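Local coordinates for geranyltranstransferase (PDB 4LLS), which probably condenses farnesyl diphosphate with isopentenyl diphosphate to make geranylgeranyl diphosphate, and is seen here with isopentenyl diphosphate, a geranyl thiolodiphosphate and calcium, at residues D219-A222 and L223-A227; S208-A211 and G212-A216. All blocks are in the same frame, centred on the assembly; numbering follows the deposited sequence.

Contact 1 of 2, residues D219-A222 and L223-A227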
# COMPACT_ATOMS: atom_id res chain seq x y z
N ASP A 219 -19.19 -3.99 -19.31
CA ASP A 219 -19.01 -2.55 -19.56
C ASP A 219 -19.21 -1.79 -18.26
O ASP A 219 -20.19 -2.00 -17.55
CB ASP A 219 -20.07 -2.12 -20.59
CG ASP A 219 -20.04 -0.63 -20.95
OD1 ASP A 219 -20.92 -0.21 -21.72
OD2 ASP A 219 -19.19 0.12 -20.48
N THR A 220 -18.27 -0.92 -17.96
CA THR A 220 -18.26 -0.20 -16.67
C THR A 220 -18.85 1.21 -16.76
O THR A 220 -18.88 1.92 -15.74
CB THR A 220 -16.81 -0.06 -16.16
OG1 THR A 220 -16.03 0.61 -17.15
CG2 THR A 220 -16.21 -1.39 -15.85
N ALA A 221 -19.24 1.65 -17.95
CA ALA A 221 -19.56 3.04 -18.18
C ALA A 221 -20.72 3.57 -17.31
O ALA A 221 -20.59 4.64 -16.68
CB ALA A 221 -19.89 3.29 -19.65
N ALA A 222 -21.79 2.81 -17.19
CA ALA A 222 -22.95 3.23 -16.42
C ALA A 222 -22.60 3.32 -14.94
O ALA A 222 -22.95 4.29 -14.28
CB ALA A 222 -24.12 2.27 -16.63
N LEU A 223 -21.87 2.33 -14.44
CA LEU A 223 -21.52 2.34 -13.03
C LEU A 223 -20.46 3.40 -12.72
O LEU A 223 -20.46 3.97 -11.62
CB LEU A 223 -21.08 1.00 -12.53
CG LEU A 223 -22.23 -0.02 -12.42
CD1 LEU A 223 -21.70 -1.42 -12.25
CD2 LEU A 223 -23.11 0.36 -11.26
N LYS A 224 -19.61 3.70 -13.69
CA LYS A 224 -18.67 4.80 -13.52
C LYS A 224 -19.43 6.14 -13.38
O LYS A 224 -19.11 6.95 -12.52
CB LYS A 224 -17.67 4.82 -14.66
CG LYS A 224 -16.58 5.87 -14.48
CD LYS A 224 -15.58 5.82 -15.63
CE LYS A 224 -14.43 6.80 -15.39
NZ LYS A 224 -13.25 6.44 -16.22
N ARG A 225 -20.42 6.37 -14.24
CA ARG A 225 -21.23 7.60 -14.16
C ARG A 225 -22.00 7.67 -12.85
O ARG A 225 -22.05 8.72 -12.20
CB ARG A 225 -22.21 7.72 -15.31
CG ARG A 225 -21.67 8.48 -16.51
CD ARG A 225 -22.78 8.74 -17.51
NE ARG A 225 -23.32 7.50 -18.05
CZ ARG A 225 -22.71 6.76 -18.96
NH1 ARG A 225 -21.54 7.15 -19.46
NH2 ARG A 225 -23.26 5.63 -19.38
N TYR A 226 -22.62 6.56 -12.49
CA TYR A 226 -23.28 6.45 -11.18
C TYR A 226 -22.35 6.90 -10.07
O TYR A 226 -22.72 7.68 -9.19
CB TYR A 226 -23.77 5.02 -10.96
CG TYR A 226 -24.21 4.67 -9.56
CD1 TYR A 226 -25.44 5.07 -9.08
CD2 TYR A 226 -23.38 3.91 -8.74
CE1 TYR A 226 -25.89 4.68 -7.84
CE2 TYR A 226 -23.80 3.54 -7.47
CZ TYR A 226 -25.06 3.94 -7.02
OH TYR A 226 -25.47 3.51 -5.76
N ALA A 227 -21.15 6.35 -10.07
CA ALA A 227 -20.23 6.59 -9.01
C ALA A 227 -19.71 8.02 -8.99
O ALA A 227 -19.41 8.53 -7.91
CB ALA A 227 -19.06 5.64 -9.10
O HOH W 1 -21.66 -0.24 -15.79

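Contact 2 of 2, residues S208-A211 and G212-A216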
# COMPACT_ATOMS: atom_id res chain seq x y z
N SER A 208 -15.10 1.01 -6.32
CA SER A 208 -16.06 0.14 -5.67
C SER A 208 -17.28 -0.13 -6.55
O SER A 208 -17.73 -1.28 -6.66
CB SER A 208 -16.53 0.76 -4.37
OG SER A 208 -15.47 0.99 -3.47
N ALA A 209 -17.80 0.91 -7.17
CA ALA A 209 -19.01 0.74 -7.99
C ALA A 209 -18.69 0.03 -9.30
O ALA A 209 -19.54 -0.73 -9.79
CB ALA A 209 -19.68 2.05 -8.25
N GLN A 210 -17.50 0.21 -9.83
CA GLN A 210 -17.16 -0.44 -11.08
C GLN A 210 -16.80 -1.89 -10.84
O GLN A 210 -16.72 -2.65 -11.80
CB GLN A 210 -16.01 0.27 -11.78
CG GLN A 210 -16.43 1.61 -12.33
CD GLN A 210 -15.33 2.30 -13.10
OE1 GLN A 210 -15.03 1.96 -14.25
NE2 GLN A 210 -14.63 3.16 -12.42
N ALA A 211 -16.51 -2.28 -9.60
CA ALA A 211 -15.99 -3.62 -9.31
C ALA A 211 -16.88 -4.74 -9.83
O ALA A 211 -16.39 -5.70 -10.39
CB ALA A 211 -15.73 -3.81 -7.83
N GLY A 212 -18.19 -4.61 -9.65
CA GLY A 212 -19.07 -5.70 -10.08
C GLY A 212 -19.00 -5.91 -11.57
O GLY A 212 -19.02 -7.06 -12.05
N ALA A 213 -18.92 -4.82 -12.33
CA ALA A 213 -18.80 -4.94 -13.76
C ALA A 213 -17.43 -5.52 -14.11
O ALA A 213 -17.35 -6.41 -14.99
CB ALA A 213 -19.02 -3.59 -14.43
N ARG A 214 -16.37 -5.04 -13.49
CA ARG A 214 -15.06 -5.59 -13.76
C ARG A 214 -15.00 -7.10 -13.47
O ARG A 214 -14.43 -7.89 -14.25
CB ARG A 214 -14.00 -4.82 -12.99
CG ARG A 214 -13.72 -3.45 -13.57
CD ARG A 214 -12.58 -2.77 -12.85
NE ARG A 214 -12.21 -1.49 -13.48
CZ ARG A 214 -12.11 -0.32 -12.88
NH1 ARG A 214 -12.32 -0.20 -11.58
NH2 ARG A 214 -11.73 0.74 -13.58
N LEU A 215 -15.62 -7.54 -12.39
CA LEU A 215 -15.64 -8.95 -12.01
C LEU A 215 -16.33 -9.79 -13.09
O LEU A 215 -15.98 -10.95 -13.28
CB LEU A 215 -16.34 -9.15 -10.69
CG LEU A 215 -15.52 -8.65 -9.48
CD1 LEU A 215 -16.37 -8.55 -8.23
CD2 LEU A 215 -14.39 -9.62 -9.21
N ALA A 216 -17.27 -9.18 -13.80
CA ALA A 216 -18.04 -9.90 -14.82
C ALA A 216 -17.52 -9.62 -16.23
O ALA A 216 -18.13 -10.02 -17.21
CB ALA A 216 -19.52 -9.54 -14.71
O HOH W 2 -11.93 4.12 -13.79

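Contact 1 of 2, residues D219-A222 and L223-A227
Thr220 O accepts Lys224 N at 2.8 Å, the first of three successive i to i+4 backbone bonds that open helix 221-244. Arg225 N to Ala221 O follows at 3.0 Å, and Tyr226 N to Ala222 O, at 2.9 Å, is the straightest of the three, with an N-H...O angle of 172°. Two further polar links settle the start of the helix. The Asp219 carboxylate caps it: OD2 accepts Ala221 N at 3.0 Å, met from above the carboxylate plane. One water takes Leu223 N, at 2.9 Å from its oxygen, and donates to Asp219 O, standing in for a direct bond between residues four apart. Among the side chains, Tyr226 has CG anti to the backbone N (chi1 168°), which carries the ring onto Ala285 and Ser288 of helix 271-288; its OH is hydrogen-bonded to Leu299 O. Leu223 packs on Thr73 of helix 65-76, so this first turn is set among neighbouring helices of the all-helical prenyl synthase fold. The helix start is thus held by main-chain bonds, one carboxylate and one water, with Ala221 N taken by the carboxylate and Leu223 N by the water.

Contact 2 of 2, residues S208-A211 and G212-A216
Ala211 O accepts Leu215 N at 2.8 Å, the shortest direct polar bond between 208-211 and 212-216. Leu215 CG also lies against this oxygen: with chi1 at -72°, CG sits beside its own backbone N and comes to 3.2 Å from Ala211 O. One residue earlier, Arg214 N to Gln210 O (2.9 Å) is the straighter bond, with an N-H...O angle of 170°. Thr73 OG1, in helix 65-76, accepts the Gly212 N-H, fastening this turn to a neighbouring helix.

The side chains of Gln210 and Arg214 meet one turn apart. Both chains run extended and cross obliquely, their amide and guanidinium planes 36° apart. Gln210 OE1 rests over one guanidinium face, 3.6 Å from Arg214 NH2 and nearer the rim than the centre, with no direct amide-guanidinium bond assigned. Gln210 CB touches Arg214 NH1 at 3.7 Å. A water accepts from Gln210 NE2 at 3.2 Å and, weakly, from Arg214 NH2, a loose bridge between the amide and the guanidinium. The amide has weak hydrogen bonds of its own, NE2 to Gly206 O and OE1 to Thr220 OG1, and Arg214 packs on Asp157 and Ser161 of helix 152-166. With an alanine in place of Arg214, Gln210 OE1 and CB would probably lose the packing of the guanidinium, the water one of its two partners, and a gap would open toward helix 152-166. The chemistry implies that the last turns of helix 190-215 rely on backbone bonds, while the polar side chains are placed by packing, water and weak bonds.

In the fold
Contact 2 ends helix 190-215 and contact 1 begins helix 221-244, the next helix along the chain, so the two stand either side of the connecting turn, their centres about 9 Å apart. They touch directly: Leu223 CD1 lies 3.3 Å from Ala209 O, and Ala227 CB is 3.8 Å from Ala209 CB. Contact 2 is the more buried, seven of its eight touching residues being enclosed, whereas contact 1 is partly at the surface, with Lys224 and Arg225 exposed. Each has a bridging water, between backbone atoms in contact 1 and between side chains in contact 2; contact 1 adds a carboxylate cap, contact 2 an amide packed against a guanidinium. Both lie away from the annotated sites.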